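Local coordinates for Two-component system sensor histidine kinase (Bacteroides thetaiotaomicron, PDB 3OTT), which probably senses saccharides outside the cell through its extracellular propeller and beta-sandwich portion, the part crystallised here, and relays the signal by ATP-dependent phosphorylation of a protein histidine, at residues Phe425-Thr428 against Ala429-Trp433; Ile478-Asn481 against Glu482-Trp486; Gly455-Ile458 against Ala459-Asn462; Tyr416-Asn419 against Trp420-Tyr423. All blocks are in the same frame, centred on the assembly; numbering follows the deposited sequence.

Contact 1 (Phe425-Thr428 against Ala429-Trp433)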
loop_
_atom_site.group_PDB
_atom_site.type_symbol
_atom_site.label_atom_id
_atom_site.label_comp_id
_atom_site.label_asym_id
_atom_site.label_seq_id
_atom_site.Cartn_x
_atom_site.Cartn_y
_atom_site.Cartn_z
ATOM N N PHE B 425 -32.926 9.835 -10.956
ATOM C CA PHE B 425 -33.011 9.644 -12.417
ATOM C C PHE B 425 -33.561 10.888 -13.070
ATOM O O PHE B 425 -34.120 11.730 -12.385
ATOM C CB PHE B 425 -33.845 8.373 -12.819
ATOM C CG PHE B 425 -35.362 8.501 -12.572
ATOM C CD1 PHE B 425 -35.951 7.977 -11.396
ATOM C CD2 PHE B 425 -36.185 9.121 -13.488
ATOM C CE1 PHE B 425 -37.330 8.067 -11.153
ATOM C CE2 PHE B 425 -37.617 9.249 -13.262
ATOM C CZ PHE B 425 -38.176 8.713 -12.086
ATOM N N GLU B 426 -33.454 10.980 -14.404
ATOM C CA GLU B 426 -34.018 12.100 -15.151
ATOM C C GLU B 426 -35.214 11.595 -15.980
ATOM O O GLU B 426 -35.100 10.564 -16.614
ATOM C CB GLU B 426 -32.980 12.816 -16.045
ATOM C CG GLU B 426 -33.622 14.067 -16.807
ATOM C CD GLU B 426 -32.765 14.723 -17.960
ATOM O OE1 GLU B 426 -31.561 14.469 -18.093
ATOM O OE2 GLU B 426 -33.317 15.532 -18.758
ATOM N N ASP B 427 -36.360 12.302 -15.935
ATOM C CA ASP B 427 -37.489 11.888 -16.733
ATOM C C ASP B 427 -37.348 12.384 -18.160
ATOM O O ASP B 427 -36.304 12.896 -18.527
ATOM C CB ASP B 427 -38.844 12.259 -16.105
ATOM C CG ASP B 427 -39.097 13.775 -16.020
ATOM O OD1 ASP B 427 -38.392 14.586 -16.657
ATOM O OD2 ASP B 427 -40.050 14.153 -15.285
ATOM N N THR B 428 -38.387 12.243 -18.958
ATOM C CA THR B 428 -38.310 12.645 -20.354
ATOM C C THR B 428 -38.692 14.128 -20.514
ATOM O O THR B 428 -38.846 14.633 -21.651
ATOM C CB THR B 428 -39.221 11.752 -21.245
ATOM O OG1 THR B 428 -40.576 12.032 -20.916
ATOM C CG2 THR B 428 -38.975 10.243 -21.016
ATOM N N ALA B 429 -38.830 14.852 -19.398
ATOM C CA ALA B 429 -39.212 16.274 -19.504
ATOM C C ALA B 429 -38.238 17.254 -18.812
ATOM O O ALA B 429 -38.659 18.268 -18.299
ATOM C CB ALA B 429 -40.664 16.475 -19.017
ATOM N N GLY B 430 -36.937 16.944 -18.782
ATOM C CA GLY B 430 -35.950 17.839 -18.175
ATOM C C GLY B 430 -35.992 17.832 -16.649
ATOM O O GLY B 430 -35.374 18.675 -15.991
ATOM N N GLN B 431 -36.692 16.894 -16.048
ATOM C CA GLN B 431 -36.753 16.950 -14.591
ATOM C C GLN B 431 -35.921 15.852 -13.895
ATOM O O GLN B 431 -35.933 14.719 -14.302
ATOM C CB GLN B 431 -38.228 16.940 -14.122
ATOM C CG GLN B 431 -39.097 18.135 -14.585
ATOM C CD GLN B 431 -40.534 17.920 -14.179
ATOM O OE1 GLN B 431 -41.085 16.818 -14.362
ATOM N NE2 GLN B 431 -41.156 18.945 -13.579
ATOM N N LEU B 432 -35.240 16.189 -12.813
ATOM C CA LEU B 432 -34.524 15.200 -12.010
ATOM C C LEU B 432 -35.393 14.737 -10.876
ATOM O O LEU B 432 -35.976 15.557 -10.209
ATOM C CB LEU B 432 -33.299 15.865 -11.421
ATOM C CG LEU B 432 -31.864 15.439 -11.668
ATOM C CD1 LEU B 432 -31.711 14.873 -13.074
ATOM C CD2 LEU B 432 -31.003 16.685 -11.358
ATOM N N TRP B 433 -35.517 13.431 -10.683
ATOM C CA TRP B 433 -36.353 12.837 -9.604
ATOM C C TRP B 433 -35.342 12.329 -8.571
ATOM O O TRP B 433 -34.419 11.578 -8.933
ATOM C CB TRP B 433 -37.195 11.682 -10.174
ATOM C CG TRP B 433 -38.414 12.175 -10.941
ATOM C CD1 TRP B 433 -38.437 12.841 -12.160
ATOM C CD2 TRP B 433 -39.785 12.048 -10.535
ATOM N NE1 TRP B 433 -39.732 13.106 -12.528
ATOM C CE2 TRP B 433 -40.575 12.652 -11.538
ATOM C CE3 TRP B 433 -40.417 11.452 -9.429
ATOM C CZ2 TRP B 433 -41.979 12.714 -11.454
ATOM C CZ3 TRP B 433 -41.826 11.503 -9.340
ATOM C CH2 TRP B 433 -42.583 12.139 -10.343
#
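Asp-427 OD1 takes two backbone N-H groups, Ala-429 N at 2.8 Å and Gln-431 N at 2.9 Å, which reach it from opposite faces of the carboxylate. They tie up the turn of a beta hairpin in a propeller blade, between strands 421-426 and 431-436. The other oxygen, OD2, accepts the indole N-H of Trp-433 NE1 at 3.0 Å; the bond lies close to the ring plane but meets the carboxylate from above. With CG held between the backbone N and the carbonyl carbon (chi1 66°), the acid is turned back over the loop and can serve turn and indole together. Behind it the ladder closes through Asp-427 N to Gln-431 O, 2.9 Å, and through the hydrogen-bonded pair Phe-425 and Trp-433. On the face carrying these two aromatics, their rings run nearly parallel, 5° apart, yet are slid so far that they barely overlap. Glu-426 and Leu-432 point to the other face, where Glu-426 OE1 forms a salt bridge with Lys-446. Gly-430 has a positive phi, which suits glycine at the bend. The slide brings Trp-433 CB over the Phe-425 ring, 3.8 Å from its centroid in a CH-pi contact.

Contact 2 (Ile478-Asn481 against Glu482-Trp486)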
loop_
_atom_site.group_PDB
_atom_site.type_symbol
_atom_site.label_atom_id
_atom_site.label_comp_id
_atom_site.label_asym_id
_atom_site.label_seq_id
_atom_site.Cartn_x
_atom_site.Cartn_y
_atom_site.Cartn_z
ATOM N N ILE B 478 -38.180 4.235 -9.814
ATOM C CA ILE B 478 -37.938 3.754 -11.177
ATOM C C ILE B 478 -39.088 4.088 -12.173
ATOM O O ILE B 478 -40.259 3.758 -11.913
ATOM C CB ILE B 478 -37.584 2.237 -11.154
ATOM C CG1 ILE B 478 -36.525 1.996 -10.048
ATOM C CG2 ILE B 478 -37.128 1.752 -12.556
ATOM C CD1 ILE B 478 -35.489 1.006 -10.291
ATOM N N PRO B 479 -38.777 4.796 -13.285
ATOM C CA PRO B 479 -39.810 4.979 -14.304
ATOM C C PRO B 479 -40.182 3.662 -15.002
ATOM O O PRO B 479 -39.359 2.784 -15.166
ATOM C CB PRO B 479 -39.177 5.969 -15.328
ATOM C CG PRO B 479 -37.694 5.785 -15.179
ATOM C CD PRO B 479 -37.486 5.405 -13.680
ATOM N N ASP B 480 -41.454 3.570 -15.342
ATOM C CA ASP B 480 -42.074 2.633 -16.281
ATOM C C ASP B 480 -41.756 2.916 -17.706
ATOM O O ASP B 480 -41.171 3.947 -17.993
ATOM C CB ASP B 480 -43.609 2.947 -16.272
ATOM C CG ASP B 480 -44.341 1.913 -15.621
ATOM O OD1 ASP B 480 -43.682 0.841 -15.487
ATOM O OD2 ASP B 480 -45.490 2.143 -15.208
ATOM N N ASN B 481 -42.279 2.068 -18.593
ATOM C CA ASN B 481 -42.467 2.419 -19.981
ATOM C C ASN B 481 -43.915 2.737 -20.225
ATOM O O ASN B 481 -44.352 2.672 -21.346
ATOM C CB ASN B 481 -42.078 1.270 -20.924
ATOM C CG ASN B 481 -40.630 0.861 -20.770
ATOM O OD1 ASN B 481 -40.313 -0.332 -20.774
ATOM N ND2 ASN B 481 -39.741 1.844 -20.619
ATOM N N GLU B 482 -44.646 3.044 -19.159
ATOM C CA GLU B 482 -46.052 3.316 -19.208
ATOM C C GLU B 482 -46.337 4.715 -18.636
ATOM O O GLU B 482 -47.476 5.033 -18.336
ATOM C CB GLU B 482 -46.857 2.214 -18.440
ATOM C CG GLU B 482 -46.763 0.802 -19.033
ATOM C CD GLU B 482 -47.256 0.720 -20.525
ATOM O OE1 GLU B 482 -48.228 1.433 -20.910
ATOM O OE2 GLU B 482 -46.672 -0.055 -21.323
ATOM N N GLY B 483 -45.303 5.541 -18.523
ATOM C CA GLY B 483 -45.414 6.846 -17.902
ATOM C C GLY B 483 -45.658 6.910 -16.374
ATOM O O GLY B 483 -46.267 7.888 -15.927
ATOM N N ASN B 484 -45.215 5.918 -15.580
ATOM C CA ASN B 484 -45.334 5.989 -14.101
ATOM C C ASN B 484 -44.024 5.927 -13.407
ATOM O O ASN B 484 -43.060 5.480 -13.975
ATOM C CB ASN B 484 -46.114 4.792 -13.523
ATOM C CG ASN B 484 -47.471 4.647 -14.131
ATOM O OD1 ASN B 484 -48.302 5.531 -14.005
ATOM N ND2 ASN B 484 -47.698 3.526 -14.827
ATOM N N VAL B 485 -44.017 6.281 -12.129
ATOM C CA VAL B 485 -42.830 6.187 -11.313
ATOM C C VAL B 485 -43.136 5.241 -10.151
ATOM O O VAL B 485 -44.107 5.435 -9.396
ATOM C CB VAL B 485 -42.356 7.573 -10.774
ATOM C CG1 VAL B 485 -41.093 7.380 -9.971
ATOM C CG2 VAL B 485 -42.075 8.537 -11.884
ATOM N N TRP B 486 -42.311 4.228 -10.004
ATOM C CA TRP B 486 -42.530 3.206 -8.995
ATOM C C TRP B 486 -41.496 3.423 -7.904
ATOM O O TRP B 486 -40.341 3.782 -8.196
ATOM C CB TRP B 486 -42.409 1.786 -9.578
ATOM C CG TRP B 486 -43.485 1.478 -10.578
ATOM C CD1 TRP B 486 -43.490 1.801 -11.902
ATOM C CD2 TRP B 486 -44.699 0.806 -10.329
ATOM N NE1 TRP B 486 -44.633 1.386 -12.493
ATOM C CE2 TRP B 486 -45.410 0.767 -11.554
ATOM C CE3 TRP B 486 -45.281 0.258 -9.185
ATOM C CZ2 TRP B 486 -46.674 0.176 -11.679
ATOM C CZ3 TRP B 486 -46.551 -0.342 -9.296
ATOM C CH2 TRP B 486 -47.234 -0.384 -10.539
#
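Ile-478 and Trp-486 make an antiparallel hydrogen-bonded pair in the hairpin that runs from one to the other, with Ile-478 N to Trp-486 O at 2.7 Å and Trp-486 N to Ile-478 O at 2.8 Å. Nearer the turn, Asp-480 N gives a straight bond to Asn-484 O, 2.8 Å long at 174°. Between these rungs sits the non-hydrogen-bonded pair Pro-479 and Val-485, and Pro-479 CA adds a CH contact to Asn-484 O at 3.3 Å.

The side-chain bonds converge on one oxygen. Asp-480 OD2 accepts from Asn-484 ND2 at 2.6 Å, nearly in line with its C-O bond and close to the amide plane, and from Trp-486 NE1 at 2.9 Å, which comes from above the carboxylate while staying near the plane of the indole. Asn-484 CG lies beside its backbone N (chi1 -56°), which brings the amide alongside Asp-480. Two donors thus fix this buried carboxylate and set the rotation of both the amide and the indole. Were Asp-480 replaced by alanine, Trp-486 NE1 and Asn-484 ND2 would probably lose their shared acceptor, and the amide would be freer to turn.

The hairpin joins strands 474-479 and 485-489 of a four-stranded propeller blade. Strand 495-499 continues the sheet beyond Val-485, Pro-543 touches Asp-480 and Trp-486, and Ile-478 packs on Leu-522 and Cys-524 of strand 519-524.

Contact 3 (Gly455-Ile458 against Ala459-Asn462)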
loop_
_atom_site.group_PDB
_atom_site.type_symbol
_atom_site.label_atom_id
_atom_site.label_comp_id
_atom_site.label_asym_id
_atom_site.label_seq_id
_atom_site.Cartn_x
_atom_site.Cartn_y
_atom_site.Cartn_z
ATOM N N GLY B 455 -27.122 28.485 -3.943
ATOM C CA GLY B 455 -26.575 27.836 -2.740
ATOM C C GLY B 455 -27.615 27.079 -1.909
ATOM O O GLY B 455 -27.261 26.206 -1.113
ATOM N N GLN B 456 -28.879 27.445 -2.081
ATOM C CA GLN B 456 -30.001 26.587 -1.789
ATOM C C GLN B 456 -31.044 26.568 -2.972
ATOM O O GLN B 456 -31.633 27.573 -3.329
ATOM C CB GLN B 456 -30.649 27.081 -0.508
ATOM C CG GLN B 456 -31.648 26.125 0.134
ATOM C CD GLN B 456 -32.221 26.675 1.467
ATOM O OE1 GLN B 456 -32.844 27.746 1.505
ATOM N NE2 GLN B 456 -32.032 25.922 2.545
ATOM N N TYR B 457 -31.328 25.426 -3.549
ATOM C CA TYR B 457 -32.345 25.379 -4.587
ATOM C C TYR B 457 -33.744 24.971 -4.066
ATOM O O TYR B 457 -33.879 23.953 -3.357
ATOM C CB TYR B 457 -31.918 24.412 -5.671
ATOM C CG TYR B 457 -32.780 24.563 -6.883
ATOM C CD1 TYR B 457 -32.566 25.640 -7.769
ATOM C CD2 TYR B 457 -33.847 23.693 -7.136
ATOM C CE1 TYR B 457 -33.350 25.807 -8.862
ATOM C CE2 TYR B 457 -34.651 23.874 -8.244
ATOM C CZ TYR B 457 -34.380 24.937 -9.107
ATOM O OH TYR B 457 -35.157 25.189 -10.223
ATOM N N ILE B 458 -34.782 25.718 -4.446
ATOM C CA ILE B 458 -36.133 25.309 -4.079
ATOM C C ILE B 458 -36.835 24.438 -5.155
ATOM O O ILE B 458 -37.100 24.888 -6.284
ATOM C CB ILE B 458 -37.063 26.501 -3.712
ATOM C CG1 ILE B 458 -36.347 27.581 -2.864
ATOM C CG2 ILE B 458 -38.373 25.981 -3.106
ATOM C CD1 ILE B 458 -36.061 27.248 -1.385
ATOM N N ALA B 459 -37.153 23.211 -4.775
ATOM C CA ALA B 459 -37.647 22.188 -5.678
ATOM C C ALA B 459 -39.008 22.555 -6.158
ATOM O O ALA B 459 -39.820 22.963 -5.361
ATOM C CB ALA B 459 -37.754 20.853 -4.960
ATOM N N GLU B 460 -39.284 22.314 -7.434
ATOM C CA GLU B 460 -40.612 22.579 -7.992
ATOM C C GLU B 460 -41.694 21.720 -7.279
ATOM O O GLU B 460 -42.800 22.178 -7.044
ATOM C CB GLU B 460 -40.621 22.313 -9.521
ATOM C CG GLU B 460 -39.978 23.446 -10.406
ATOM C CD GLU B 460 -38.437 23.561 -10.329
ATOM O OE1 GLU B 460 -37.727 22.706 -9.782
ATOM O OE2 GLU B 460 -37.893 24.558 -10.815
ATOM N N GLN B 461 -41.362 20.469 -6.964
ATOM C CA GLN B 461 -42.348 19.532 -6.423
ATOM C C GLN B 461 -41.693 18.692 -5.376
ATOM O O GLN B 461 -40.477 18.400 -5.452
ATOM C CB GLN B 461 -42.919 18.580 -7.507
ATOM C CG GLN B 461 -43.727 19.255 -8.659
ATOM C CD GLN B 461 -44.374 18.241 -9.689
ATOM O OE1 GLN B 461 -43.798 17.206 -10.016
ATOM N NE2 GLN B 461 -45.567 18.565 -10.174
ATOM N N ASN B 462 -42.517 18.199 -4.453
ATOM C CA ASN B 462 -42.033 17.242 -3.424
ATOM C C ASN B 462 -43.143 16.263 -3.200
ATOM O O ASN B 462 -44.310 16.616 -3.233
ATOM C CB ASN B 462 -41.547 18.002 -2.149
ATOM C CG ASN B 462 -41.229 17.061 -0.932
ATOM O OD1 ASN B 462 -41.993 17.041 0.069
ATOM N ND2 ASN B 462 -40.108 16.311 -1.003
#
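Tyr-457 and Glu-460 reach toward each other over the intervening Ile-458 and Ala-459, their side chains converging at an angle instead of lying alongside. The ring and carboxylate planes are turned 37° apart. At the meeting point Tyr-457 OH donates to Glu-460 OE2 at 2.9 Å, and OE2 receives it on its syn lone pair, on the side of the other oxygen. That other oxygen, Glu-460 OE1, lies at the edge of the phenol near its plane, 3.6 Å from Tyr-457 CE2. The carboxylate therefore borders both the hydroxyl and the neighbouring ring edge.

Torsions on both residues bring this about. Tyr-457 CG stands opposite the backbone N and beside the carbonyl carbon (chi1 -168°), so that the ring slants forward, bringing its hydroxyl toward Glu-460. Glu-460 bends at its second torsion (chi2 72°), which folds the carboxylate back toward the tyrosine. Its OE1 is held as well by the backbone N-H of Asp-445, so each carboxylate oxygen has a bond of its own. The backbone of Glu-460 takes helix-like angles, and here the strand is locally interrupted, letting residues three apart bridge the break.

Ala-459 is buried; its methyl turns away from the Tyr-457/Glu-460 bond and rests on Phe-442 and Val-444. The broken strand 457-463, part of a propeller-blade sheet, runs parallel to strand 403-410, with Tyr-457 and Ala-459 backbone hydrogen-bonded to Val-410, and antiparallel to strand 441-445 on its other flank. Helix 446-451 completes the surroundings: its Leu-449 packs on Tyr-457, and its Lys-448 touches both Tyr-457 and Glu-460.

Contact 4 (Tyr416-Asn419 against Trp420-Tyr423)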
loop_
_atom_site.group_PDB
_atom_site.type_symbol
_atom_site.label_atom_id
_atom_site.label_comp_id
_atom_site.label_asym_id
_atom_site.label_seq_id
_atom_site.Cartn_x
_atom_site.Cartn_y
_atom_site.Cartn_z
ATOM N N TYR B 416 -37.872 19.953 4.431
ATOM C CA TYR B 416 -37.222 18.756 4.012
ATOM C C TYR B 416 -36.112 19.139 3.059
ATOM O O TYR B 416 -36.168 20.168 2.377
ATOM C CB TYR B 416 -38.224 17.842 3.315
ATOM C CG TYR B 416 -39.480 17.587 4.124
ATOM C CD1 TYR B 416 -40.719 17.949 3.616
ATOM C CD2 TYR B 416 -39.419 16.943 5.390
ATOM C CE1 TYR B 416 -41.872 17.720 4.338
ATOM C CE2 TYR B 416 -40.560 16.705 6.131
ATOM C CZ TYR B 416 -41.798 17.093 5.599
ATOM O OH TYR B 416 -42.985 16.878 6.301
ATOM N N ASN B 417 -35.088 18.312 3.005
ATOM C CA ASN B 417 -33.986 18.626 2.166
ATOM C C ASN B 417 -33.430 17.327 1.605
ATOM O O ASN B 417 -33.940 16.223 1.912
ATOM C CB ASN B 417 -32.929 19.422 2.945
ATOM C CG ASN B 417 -32.305 18.602 4.074
ATOM O OD1 ASN B 417 -31.879 17.456 3.862
ATOM N ND2 ASN B 417 -32.263 19.178 5.279
ATOM N N THR B 418 -32.327 17.476 0.876
ATOM C CA THR B 418 -31.759 16.430 0.061
ATOM C C THR B 418 -30.411 15.880 0.602
ATOM O O THR B 418 -29.700 15.156 -0.082
ATOM C CB THR B 418 -31.676 17.043 -1.358
ATOM O OG1 THR B 418 -31.783 16.043 -2.334
ATOM C CG2 THR B 418 -30.434 17.801 -1.558
ATOM N N ASN B 419 -30.064 16.205 1.845
ATOM C CA ASN B 419 -28.799 15.759 2.475
ATOM C C ASN B 419 -28.494 14.279 2.333
ATOM O O ASN B 419 -27.378 13.906 1.993
ATOM C CB ASN B 419 -28.801 16.074 3.981
ATOM C CG ASN B 419 -28.575 17.542 4.266
ATOM O OD1 ASN B 419 -28.201 18.336 3.366
ATOM N ND2 ASN B 419 -28.810 17.936 5.536
ATOM N N TRP B 420 -29.506 13.450 2.614
ATOM C CA TRP B 420 -29.397 12.009 2.468
ATOM C C TRP B 420 -30.111 11.515 1.218
ATOM O O TRP B 420 -31.259 11.156 1.279
ATOM C CB TRP B 420 -29.946 11.309 3.730
ATOM C CG TRP B 420 -29.157 11.654 4.993
ATOM C CD1 TRP B 420 -27.910 12.256 5.059
ATOM C CD2 TRP B 420 -29.548 11.394 6.350
ATOM N NE1 TRP B 420 -27.518 12.363 6.366
ATOM C CE2 TRP B 420 -28.489 11.836 7.180
ATOM C CE3 TRP B 420 -30.680 10.800 6.946
ATOM C CZ2 TRP B 420 -28.536 11.731 8.593
ATOM C CZ3 TRP B 420 -30.729 10.684 8.357
ATOM C CH2 TRP B 420 -29.654 11.155 9.161
ATOM N N THR B 421 -29.411 11.472 0.102
ATOM C CA THR B 421 -29.957 11.062 -1.193
ATOM C C THR B 421 -29.658 9.622 -1.547
ATOM O O THR B 421 -28.499 9.215 -1.464
ATOM C CB THR B 421 -29.441 12.021 -2.328
ATOM O OG1 THR B 421 -30.021 13.314 -2.079
ATOM C CG2 THR B 421 -29.981 11.541 -3.730
ATOM N N TYR B 422 -30.691 8.847 -1.926
ATOM C CA TYR B 422 -30.546 7.397 -2.170
ATOM C C TYR B 422 -30.585 7.042 -3.625
ATOM O O TYR B 422 -29.977 6.040 -3.975
ATOM C CB TYR B 422 -31.624 6.521 -1.447
ATOM C CG TYR B 422 -31.244 6.313 0.010
ATOM C CD1 TYR B 422 -31.090 7.416 0.868
ATOM C CD2 TYR B 422 -30.960 5.030 0.514
ATOM C CE1 TYR B 422 -30.694 7.253 2.219
ATOM C CE2 TYR B 422 -30.555 4.864 1.882
ATOM C CZ TYR B 422 -30.432 5.979 2.706
ATOM O OH TYR B 422 -30.058 5.842 4.021
ATOM N N TYR B 423 -31.294 7.830 -4.450
ATOM C CA TYR B 423 -31.506 7.464 -5.845
ATOM C C TYR B 423 -31.894 8.698 -6.640
ATOM O O TYR B 423 -32.533 9.651 -6.119
ATOM C CB TYR B 423 -32.623 6.396 -5.963
ATOM C CG TYR B 423 -32.377 5.254 -6.914
ATOM C CD1 TYR B 423 -31.404 4.277 -6.631
ATOM C CD2 TYR B 423 -33.117 5.124 -8.085
ATOM C CE1 TYR B 423 -31.164 3.202 -7.495
ATOM C CE2 TYR B 423 -32.871 4.058 -8.962
ATOM C CZ TYR B 423 -31.904 3.103 -8.637
ATOM O OH TYR B 423 -31.652 2.063 -9.504
#
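The indole of Trp-420 leans on the preceding peptide, its CD1 3.4 Å from Asn-419 C and 4.1 Å from Asn-419 CB. The Tyr-422 ring takes Trp-420 O at its edge, in the plane of the ring. This is the entry into strand 421-426 of a propeller blade: an Asx turn begun by Asn-417 leads into the strand, and a classic beta bulge follows, where Tyr-422 and Tyr-423 both face Ser-435.

Turn and strand are joined by the hydroxyl of Thr-421. Its OG1 donates to Thr-418 O at 2.7 Å, three residues back, with the donor tilted 20° from the carbonyl plane. A first torsion of -67° places OG1 beside its own backbone N, on the side of the turn, while CG2 is opposite that nitrogen. The hydroxyls of Thr-418 and Thr-421 also come near, OG1 to OG1, at 3.3 Å. A valine in place of Thr-421 would remove OG1 and would probably leave Thr-418 O without this mate and the turn less firmly tied to the strand.

Both threonines are buried and rest on Ile-434 of the adjoining strand, whereas Trp-420 packs on Arg-131 of the second subunit. In the Asx turn, Asn-417 OD1 accepts the backbone N-H of Asn-419 at 3.0 Å, the donor standing 33° from the plane of the amide carbonyl.

Contacts 4, 1 and 3 belong to one sheet: contact 4 enters strand 421-426, contact 1 turns at its far end, and contact 3 lies on strand 457-463, with centres of contacts 3 and 4 about 12 Å apart. Contact 2 opens the following blade. Its centre is about 12 Å from that of contact 1, and the two hairpins touch through Phe-425 CE1 and Pro-479 CD, 3.7 Å apart, and Phe-425 CZ and Val-485 CG1, 3.8 Å apart. Both repeat one device, an aspartate accepting from a tryptophan NE1 six residues on. None of the four includes a residue of the hexatantalum dodecabromide site, lined by Ser-31, Gln-288 and Arg-634 among others.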